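Long-range contacts in nigerythrin (Desulfovibrio vulgaris subsp. vulgaris, PDB 1YUZ), which shows NADH peroxidase activity in vitro and combines a ferritin-like diiron centre with a rubredoxin-like iron centre in each subunit of a homodimer: residues B[22-27]-B[120-125]; B[47-52]-B[97-102]; B[103-108]-B[158-163]. All coordinates share one frame; numbering follows the deposited sequence.

Interaction 1 (B[22-27]-B[120-125]); sequences SKTAVG and SDMYPA
Three donors from the loop at 22-27 converge on the carboxylate of Asp121, and this is the tight part of the contact. It fastens the loop leading into helix 29-56, the first helix of the ferritin-like diiron bundle, to the side of the third, helix 104-132. Ser22 OG and Thr24 OG1 both donate to Asp121 OD1, each at 2.6 Å, from opposite faces of the carboxylate plane. The serine lies moderately out of that plane on the syn side, whereas the threonine comes from well above it, 57° out. The other oxygen, Asp121 OD2, takes the backbone N of Lys23 at 3.0 Å through its syn lone pair, in a nearly straight bond (170°). Ser22 OG is used twice, since it also accepts from Thr24 N at 3.1 Å, an ST turn that curls the loop round the acid. Small hydroxyl residues suit these positions: each brings a short donor while keeping the backbone close to the helix. With CG of Asp121 anti to its backbone N (chi1 -172°), the acid reaches outward from the helix to the loop. The methyl of Thr24 turns to Met122, where CG2 lies 4.1 Å from Met122 CG. Met122 then bends inward, its CE over the centre of the Tyr123 ring, beside the iron ligands Glu40 and Glu118.

Beyond this cluster the packing is looser. Val26, largely exposed, touches the helix through CG2, 3.9 Å from Ala125 CB, and Lys23 runs its extended chain away into solvent, with NZ 6.4 Å from Asp121 OD2. Thr24 OG1 also bonds to Tyr117 OH, one turn back along the helix. With three donors around it, the carboxylate of Asp121 is probably ionised, its charge spread over hydroxyls and an amide rather than neutralised by a direct salt bridge to the nearby lysine.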
loop_
_atom_site.group_PDB
_atom_site.type_symbol
_atom_site.label_atom_id
_atom_site.label_comp_id
_atom_site.label_asym_id
_atom_site.label_seq_id
_atom_site.Cartn_x
_atom_site.Cartn_y
_atom_site.Cartn_z
ATOM N N SER B 22 3.745 15.112 9.889
ATOM C CA SER B 22 4.978 14.369 9.666
ATOM C C SER B 22 5.675 13.896 10.933
ATOM O O SER B 22 5.713 14.602 11.937
ATOM C CB SER B 22 5.950 15.218 8.847
ATOM O OG SER B 22 7.209 14.583 8.746
ATOM N N LYS B 23 6.240 12.695 10.865
ATOM C CA LYS B 23 6.948 12.101 11.992
ATOM C C LYS B 23 8.444 12.108 11.683
ATOM O O LYS B 23 9.206 11.298 12.216
ATOM C CB LYS B 23 6.478 10.659 12.196
ATOM C CG LYS B 23 4.969 10.502 12.306
ATOM C CD LYS B 23 4.566 9.035 12.311
ATOM C CE LYS B 23 3.054 8.874 12.381
ATOM N NZ LYS B 23 2.652 7.439 12.350
ATOM N N THR B 24 8.862 13.035 10.829
ATOM C CA THR B 24 10.260 13.119 10.429
ATOM C C THR B 24 11.004 14.348 10.942
ATOM O O THR B 24 10.563 15.484 10.758
ATOM C CB THR B 24 10.388 13.096 8.887
ATOM O OG1 THR B 24 9.745 11.924 8.368
ATOM C CG2 THR B 24 11.850 13.085 8.470
ATOM N N ALA B 25 12.144 14.107 11.581
ATOM C CA ALA B 25 12.980 15.187 12.081
ATOM C C ALA B 25 13.766 15.683 10.878
ATOM O O ALA B 25 14.426 14.899 10.196
ATOM C CB ALA B 25 13.928 14.672 13.138
ATOM N N VAL B 26 13.686 16.982 10.614
ATOM C CA VAL B 26 14.383 17.564 9.478
ATOM C C VAL B 26 15.502 18.501 9.903
ATOM O O VAL B 26 15.270 19.486 10.604
ATOM C CB VAL B 26 13.411 18.344 8.572
ATOM C CG1 VAL B 26 14.166 18.959 7.403
ATOM C CG2 VAL B 26 12.320 17.415 8.063
ATOM N N GLY B 27 16.718 18.181 9.477
ATOM C CA GLY B 27 17.864 19.011 9.793
ATOM C C GLY B 27 18.425 19.537 8.489
ATOM O O GLY B 27 17.681 19.735 7.530
ATOM N N SER B 120 5.796 9.161 1.445
ATOM C CA SER B 120 4.858 10.246 1.717
ATOM C C SER B 120 5.222 11.147 2.882
ATOM O O SER B 120 4.575 12.171 3.101
ATOM C CB SER B 120 3.468 9.668 1.988
ATOM O OG SER B 120 3.447 8.993 3.236
ATOM N N ASP B 121 6.246 10.769 3.634
ATOM C CA ASP B 121 6.640 11.544 4.795
ATOM C C ASP B 121 8.121 11.898 4.779
ATOM O O ASP B 121 8.486 13.044 4.529
ATOM C CB ASP B 121 6.299 10.753 6.064
ATOM C CG ASP B 121 6.491 11.556 7.332
ATOM O OD1 ASP B 121 7.399 12.411 7.369
ATOM O OD2 ASP B 121 5.742 11.313 8.302
ATOM N N MET B 122 8.973 10.905 5.010
ATOM C CA MET B 122 10.406 11.156 5.071
ATOM C C MET B 122 11.044 11.773 3.840
ATOM O O MET B 122 11.608 12.864 3.918
ATOM C CB MET B 122 11.162 9.879 5.428
ATOM C CG MET B 122 12.623 10.147 5.735
ATOM S SD MET B 122 13.591 8.666 5.937
ATOM C CE MET B 122 13.901 8.250 4.227
ATOM N N TYR B 123 10.986 11.090 2.703
ATOM C CA TYR B 123 11.619 11.660 1.528
ATOM C C TYR B 123 10.996 12.987 1.103
ATOM O O TYR B 123 11.724 13.915 0.754
ATOM C CB TYR B 123 11.684 10.628 0.395
ATOM C CG TYR B 123 12.833 9.651 0.594
ATOM C CD1 TYR B 123 12.613 8.273 0.619
ATOM C CD2 TYR B 123 14.143 10.111 0.778
ATOM C CE1 TYR B 123 13.662 7.377 0.821
ATOM C CE2 TYR B 123 15.198 9.223 0.979
ATOM C CZ TYR B 123 14.951 7.858 0.998
ATOM O OH TYR B 123 15.998 6.981 1.189
ATOM N N PRO B 124 9.656 13.112 1.136
ATOM C CA PRO B 124 9.108 14.415 0.736
ATOM C C PRO B 124 9.634 15.532 1.656
ATOM O O PRO B 124 9.903 16.643 1.200
ATOM C CB PRO B 124 7.604 14.210 0.874
ATOM C CG PRO B 124 7.442 12.787 0.449
ATOM C CD PRO B 124 8.590 12.092 1.177
ATOM N N ALA B 125 9.797 15.228 2.943
ATOM C CA ALA B 125 10.301 16.214 3.901
ATOM C C ALA B 125 11.736 16.597 3.559
ATOM O O ALA B 125 12.103 17.777 3.588
ATOM C CB ALA B 125 10.242 15.652 5.318
#

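Interaction 2 (B[47-52]-B[97-102]); sequences YTAFAK and AAPSAY
The ring of Phe50 meets the loop at 97-102 with its edge. Ala101 CB and Ser100 O both lie near the ring plane, the methyl 3.8 Å from Phe50 CD2 and the carbonyl oxygen 3.8 Å from Phe50 CE2, so the same edge of the ring meets a methyl group and a carbonyl oxygen. Ring hydrogens, slightly positive, suit a carbonyl oxygen at that edge. Beyond the two segments, Phe66 of helix 60-87 packs with Phe50 in an edge-to-face pair, and Asn107 and Ser110 of helix 104-132 also touch it. The ring's turn is unusual: chi2 of 179° places CA in its plane, with CD2 on the CA side, and this swings the CD2-CE2 edge to the loop. The puckered ring of Pro99 lies beside the helix, its CD 4.5 Å from Ala49 CB.

In the ferritin-like four-helix bundle the second and third helices are joined by a long crossover, and residues 97-102 are the last part of it, running over the outer surface of helix 29-56. Alanine suits both sides of this crossing, because a single methyl lets backbone approach backbone: Ala49 CB rests 3.7 Å from Pro99 O, and Ala101 CB 3.6 Å from Ala49 O. The helix divides its faces accordingly. Ala49 looks out to the loop, while Tyr47 and Ala51 point to the bundle interior, where Tyr47 OH is hydrogen-bonded to Glu115, a ligand of the ferrous ion. At the far end of the loop, Tyr102 O accepts from Gln57 NE2, just past the end of helix 29-56.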
loop_
_atom_site.group_PDB
_atom_site.type_symbol
_atom_site.label_atom_id
_atom_site.label_comp_id
_atom_site.label_asym_id
_atom_site.label_seq_id
_atom_site.Cartn_x
_atom_site.Cartn_y
_atom_site.Cartn_z
ATOM N N TYR B 47 14.374 -6.142 5.290
ATOM C CA TYR B 47 13.962 -6.890 4.113
ATOM C C TYR B 47 14.772 -8.156 3.924
ATOM O O TYR B 47 14.261 -9.162 3.429
ATOM C CB TYR B 47 14.062 -5.997 2.884
ATOM C CG TYR B 47 13.086 -4.846 2.927
ATOM C CD1 TYR B 47 13.220 -3.762 2.066
ATOM C CD2 TYR B 47 12.018 -4.843 3.833
ATOM C CE1 TYR B 47 12.319 -2.703 2.102
ATOM C CE2 TYR B 47 11.111 -3.789 3.878
ATOM C CZ TYR B 47 11.269 -2.725 3.009
ATOM O OH TYR B 47 10.380 -1.679 3.044
ATOM N N THR B 48 16.037 -8.107 4.317
ATOM C CA THR B 48 16.899 -9.273 4.211
ATOM C C THR B 48 16.385 -10.340 5.180
ATOM O O THR B 48 16.317 -11.522 4.838
ATOM C CB THR B 48 18.351 -8.895 4.538
ATOM O OG1 THR B 48 18.824 -7.982 3.541
ATOM C CG2 THR B 48 19.246 -10.129 4.555
ATOM N N ALA B 49 16.003 -9.920 6.382
ATOM C CA ALA B 49 15.471 -10.862 7.360
ATOM C C ALA B 49 14.112 -11.381 6.871
ATOM O O ALA B 49 13.810 -12.569 6.991
ATOM C CB ALA B 49 15.324 -10.188 8.717
ATOM N N PHE B 50 13.295 -10.489 6.320
ATOM C CA PHE B 50 11.984 -10.884 5.809
ATOM C C PHE B 50 12.120 -11.906 4.678
ATOM O O PHE B 50 11.324 -12.839 4.574
ATOM C CB PHE B 50 11.220 -9.663 5.291
ATOM C CG PHE B 50 10.672 -8.764 6.372
ATOM C CD1 PHE B 50 9.973 -7.615 6.025
ATOM C CD2 PHE B 50 10.826 -9.068 7.724
ATOM C CE1 PHE B 50 9.432 -6.780 7.000
ATOM C CE2 PHE B 50 10.285 -8.234 8.707
ATOM C CZ PHE B 50 9.588 -7.090 8.341
ATOM N N ALA B 51 13.127 -11.726 3.826
ATOM C CA ALA B 51 13.352 -12.643 2.711
ATOM C C ALA B 51 13.706 -14.033 3.221
ATOM O O ALA B 51 13.170 -15.035 2.751
ATOM C CB ALA B 51 14.469 -12.121 1.821
ATOM N N LYS B 52 14.610 -14.091 4.190
ATOM C CA LYS B 52 15.027 -15.368 4.744
ATOM C C LYS B 52 13.834 -16.082 5.369
ATOM O O LYS B 52 13.663 -17.290 5.199
ATOM C CB LYS B 52 16.126 -15.148 5.782
ATOM C CG LYS B 52 16.678 -16.426 6.393
ATOM C CD LYS B 52 17.933 -16.139 7.200
ATOM C CE LYS B 52 18.414 -17.372 7.947
ATOM N NZ LYS B 52 17.457 -17.767 9.015
ATOM N N ALA B 97 21.942 -4.101 13.315
ATOM C CA ALA B 97 21.651 -5.490 13.617
ATOM C C ALA B 97 20.393 -5.872 12.856
ATOM O O ALA B 97 19.634 -5.005 12.418
ATOM C CB ALA B 97 21.436 -5.668 15.110
ATOM N N ALA B 98 20.177 -7.169 12.692
ATOM C CA ALA B 98 19.003 -7.652 11.989
ATOM C C ALA B 98 17.817 -7.721 12.945
ATOM O O ALA B 98 17.954 -8.142 14.097
ATOM C CB ALA B 98 19.280 -9.023 11.402
ATOM N N PRO B 99 16.634 -7.289 12.484
ATOM C CA PRO B 99 15.422 -7.313 13.306
ATOM C C PRO B 99 14.748 -8.670 13.150
ATOM O O PRO B 99 15.173 -9.487 12.335
ATOM C CB PRO B 99 14.588 -6.197 12.699
ATOM C CG PRO B 99 14.879 -6.371 11.232
ATOM C CD PRO B 99 16.386 -6.594 11.205
ATOM N N SER B 100 13.703 -8.907 13.934
ATOM C CA SER B 100 12.964 -10.157 13.840
ATOM C C SER B 100 12.041 -10.127 12.633
ATOM O O SER B 100 11.569 -9.067 12.219
ATOM C CB SER B 100 12.107 -10.379 15.089
ATOM O OG SER B 100 12.852 -10.961 16.136
ATOM N N ALA B 101 11.801 -11.302 12.070
ATOM C CA ALA B 101 10.899 -11.454 10.939
ATOM C C ALA B 101 9.746 -12.279 11.489
ATOM O O ALA B 101 9.969 -13.267 12.185
ATOM C CB ALA B 101 11.585 -12.205 9.812
ATOM N N TYR B 102 8.516 -11.874 11.202
ATOM C CA TYR B 102 7.364 -12.614 11.694
ATOM C C TYR B 102 6.679 -13.328 10.537
ATOM O O TYR B 102 7.339 -13.701 9.571
ATOM C CB TYR B 102 6.407 -11.658 12.409
ATOM C CG TYR B 102 7.091 -10.892 13.519
ATOM C CD1 TYR B 102 7.698 -9.663 13.274
ATOM C CD2 TYR B 102 7.176 -11.421 14.804
ATOM C CE1 TYR B 102 8.376 -8.980 14.283
ATOM C CE2 TYR B 102 7.852 -10.749 15.818
ATOM C CZ TYR B 102 8.447 -9.530 15.550
ATOM O OH TYR B 102 9.117 -8.865 16.549
#

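Interaction 3 (B[103-108]-B[158-163]); sequences SCDLNL and AAYNDI
Asp105 CB sits between two apolar neighbours, Ile163 CD1 and Tyr160 CE1, each 3.7 Å away. The contact pairs the start of helix 104-132 with the end of helix 136-161, two consecutive helices of the ferritin-like four-helix bundle that run antiparallel and meet here at the end farther from their connecting turn. The phenol ring of Tyr160 presents its edge to Asp105: the carbonyl O of Asp105 is 3.5 Å from Tyr160 CD1 and lies near the ring plane. One turn on, Leu108 packs its branched end against the opposing helix backbone. Its CD1 reaches Tyr160 N at 3.7 Å, and its CD2 meets Ala159 CB at 4.0 Å, the small alanine letting the leucine come close. Ile163, just past the end of its own helix, lays its extended chain back across the first turn of helix 104-132, CG1 anti to the backbone N (chi1 -169°), which carries CD1 to Asp105.

A second shell surrounds these groups. Ile62 and Phe66 of helix 60-87 pack on Leu108, and Leu65 on Ala159, while Tyr59 covers Cys104 and Ile163. The polar ends look to the dimer interface: Asp105 OD1 is hydrogen-bonded to Asn17 of the second subunit, and the hydroxyl of Tyr160 has its main polar partner in Lys146 of the second subunit. An aspartate and a tyrosine therefore suit this place by combining a packed apolar stem with a polar end. One water bridges the carboxylate and the hydroxyl, 2.7 Å from Asp105 OD2 and 2.7 Å from Tyr160 OH, its oxygen lying in the plane of the tyrosine ring.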
loop_
_atom_site.group_PDB
_atom_site.type_symbol
_atom_site.label_atom_id
_atom_site.label_comp_id
_atom_site.label_asym_id
_atom_site.label_seq_id
_atom_site.Cartn_x
_atom_site.Cartn_y
_atom_site.Cartn_z
ATOM N N SER B 103 5.371 -13.542 10.632
ATOM C CA SER B 103 4.666 -14.213 9.549
ATOM C C SER B 103 4.807 -13.377 8.287
ATOM O O SER B 103 4.816 -12.145 8.341
ATOM C CB SER B 103 3.194 -14.409 9.903
ATOM O OG SER B 103 3.074 -15.355 10.950
ATOM N N CYS B 104 4.913 -14.055 7.153
ATOM C CA CYS B 104 5.109 -13.386 5.878
ATOM C C CYS B 104 4.114 -12.276 5.571
ATOM O O CYS B 104 4.511 -11.200 5.118
ATOM C CB CYS B 104 5.103 -14.413 4.749
ATOM S SG CYS B 104 5.732 -13.762 3.199
ATOM N N ASP B 105 2.831 -12.522 5.813
ATOM C CA ASP B 105 1.832 -11.501 5.525
ATOM C C ASP B 105 2.077 -10.243 6.348
ATOM O O ASP B 105 2.017 -9.134 5.822
ATOM C CB ASP B 105 0.405 -12.053 5.735
ATOM C CG ASP B 105 0.101 -12.424 7.180
ATOM O OD1 ASP B 105 0.982 -12.974 7.877
ATOM O OD2 ASP B 105 -1.051 -12.185 7.611
ATOM N N LEU B 106 2.388 -10.407 7.628
ATOM C CA LEU B 106 2.653 -9.258 8.482
ATOM C C LEU B 106 3.943 -8.553 8.071
ATOM O O LEU B 106 4.059 -7.336 8.209
ATOM C CB LEU B 106 2.716 -9.686 9.949
ATOM C CG LEU B 106 1.371 -10.137 10.526
ATOM C CD1 LEU B 106 1.556 -10.562 11.968
ATOM C CD2 LEU B 106 0.362 -9.008 10.429
ATOM N N ASN B 107 4.910 -9.307 7.556
ATOM C CA ASN B 107 6.156 -8.691 7.116
ATOM C C ASN B 107 5.873 -7.826 5.890
ATOM O O ASN B 107 6.435 -6.742 5.747
ATOM C CB ASN B 107 7.211 -9.746 6.783
ATOM C CG ASN B 107 7.632 -10.551 7.995
ATOM O OD1 ASN B 107 7.458 -10.115 9.132
ATOM N ND2 ASN B 107 8.203 -11.722 7.755
ATOM N N LEU B 108 5.004 -8.308 5.005
ATOM C CA LEU B 108 4.642 -7.537 3.823
ATOM C C LEU B 108 3.945 -6.249 4.252
ATOM O O LEU B 108 4.160 -5.200 3.659
ATOM C CB LEU B 108 3.723 -8.349 2.910
ATOM C CG LEU B 108 4.402 -9.438 2.079
ATOM C CD1 LEU B 108 3.346 -10.336 1.458
ATOM C CD2 LEU B 108 5.264 -8.805 1.002
ATOM N N ALA B 158 0.495 -5.900 -3.450
ATOM C CA ALA B 158 0.091 -6.854 -4.480
ATOM C C ALA B 158 0.461 -8.262 -4.022
ATOM O O ALA B 158 -0.323 -9.200 -4.159
ATOM C CB ALA B 158 0.790 -6.535 -5.797
ATOM N N ALA B 159 1.659 -8.405 -3.470
ATOM C CA ALA B 159 2.125 -9.702 -2.993
ATOM C C ALA B 159 1.266 -10.185 -1.831
ATOM O O ALA B 159 1.004 -11.378 -1.695
ATOM C CB ALA B 159 3.578 -9.604 -2.562
ATOM N N TYR B 160 0.831 -9.251 -0.992
ATOM C CA TYR B 160 -0.010 -9.576 0.155
ATOM C C TYR B 160 -1.370 -10.076 -0.333
ATOM O O TYR B 160 -1.892 -11.073 0.164
ATOM C CB TYR B 160 -0.186 -8.325 1.020
ATOM C CG TYR B 160 -1.056 -8.492 2.248
ATOM C CD1 TYR B 160 -0.509 -8.885 3.470
ATOM C CD2 TYR B 160 -2.417 -8.191 2.202
ATOM C CE1 TYR B 160 -1.294 -8.959 4.617
ATOM C CE2 TYR B 160 -3.210 -8.266 3.342
ATOM C CZ TYR B 160 -2.639 -8.644 4.543
ATOM O OH TYR B 160 -3.413 -8.672 5.677
ATOM N N ASN B 161 -1.940 -9.385 -1.315
ATOM C CA ASN B 161 -3.237 -9.778 -1.849
ATOM C C ASN B 161 -3.190 -11.134 -2.535
ATOM O O ASN B 161 -4.169 -11.879 -2.508
ATOM C CB ASN B 161 -3.754 -8.718 -2.818
ATOM C CG ASN B 161 -4.178 -7.462 -2.107
ATOM O OD1 ASN B 161 -4.605 -7.521 -0.961
ATOM N ND2 ASN B 161 -4.075 -6.326 -2.774
ATOM N N ASP B 162 -2.050 -11.453 -3.139
ATOM C CA ASP B 162 -1.881 -12.729 -3.827
ATOM C C ASP B 162 -0.937 -13.650 -3.071
ATOM O O ASP B 162 -0.261 -14.482 -3.674
ATOM C CB ASP B 162 -1.330 -12.507 -5.235
ATOM C CG ASP B 162 -2.326 -11.834 -6.146
ATOM O OD1 ASP B 162 -3.535 -12.107 -5.990
ATOM O OD2 ASP B 162 -1.900 -11.047 -7.020
ATOM N N ILE B 163 -0.902 -13.519 -1.750
ATOM C CA ILE B 163 -0.003 -14.331 -0.946
ATOM C C ILE B 163 -0.161 -15.833 -1.185
ATOM O O ILE B 163 0.811 -16.579 -1.103
ATOM C CB ILE B 163 -0.167 -14.012 0.562
ATOM C CG1 ILE B 163 0.966 -14.664 1.355
ATOM C CG2 ILE B 163 -1.523 -14.488 1.061
ATOM C CD1 ILE B 163 1.121 -14.123 2.761
HETATM O O HOH W 1 -2.170 -9.724 7.775
#

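How the interactions relate
From the N terminus, interaction 1 opens first, in the loop before helix 29-56, and closes only on helix 104-132. Within that long loop, interaction 2 opens at 47-52 and closes at 97-102, tying the crossover to the first helix. Interaction 3 opens immediately afterwards, at 103-108, before interaction 1 has closed, and ends at 158-163, so those two cross along the chain, using the first turns of helix 104-132 and a part beyond its middle, with centres 26 Å apart. Interactions 2 and 3 follow in series yet touch: Tyr102 N probably bonds to Asn107 OD1 at 2.9 Å. Together the three join first, third and fourth helices with their flanking loops.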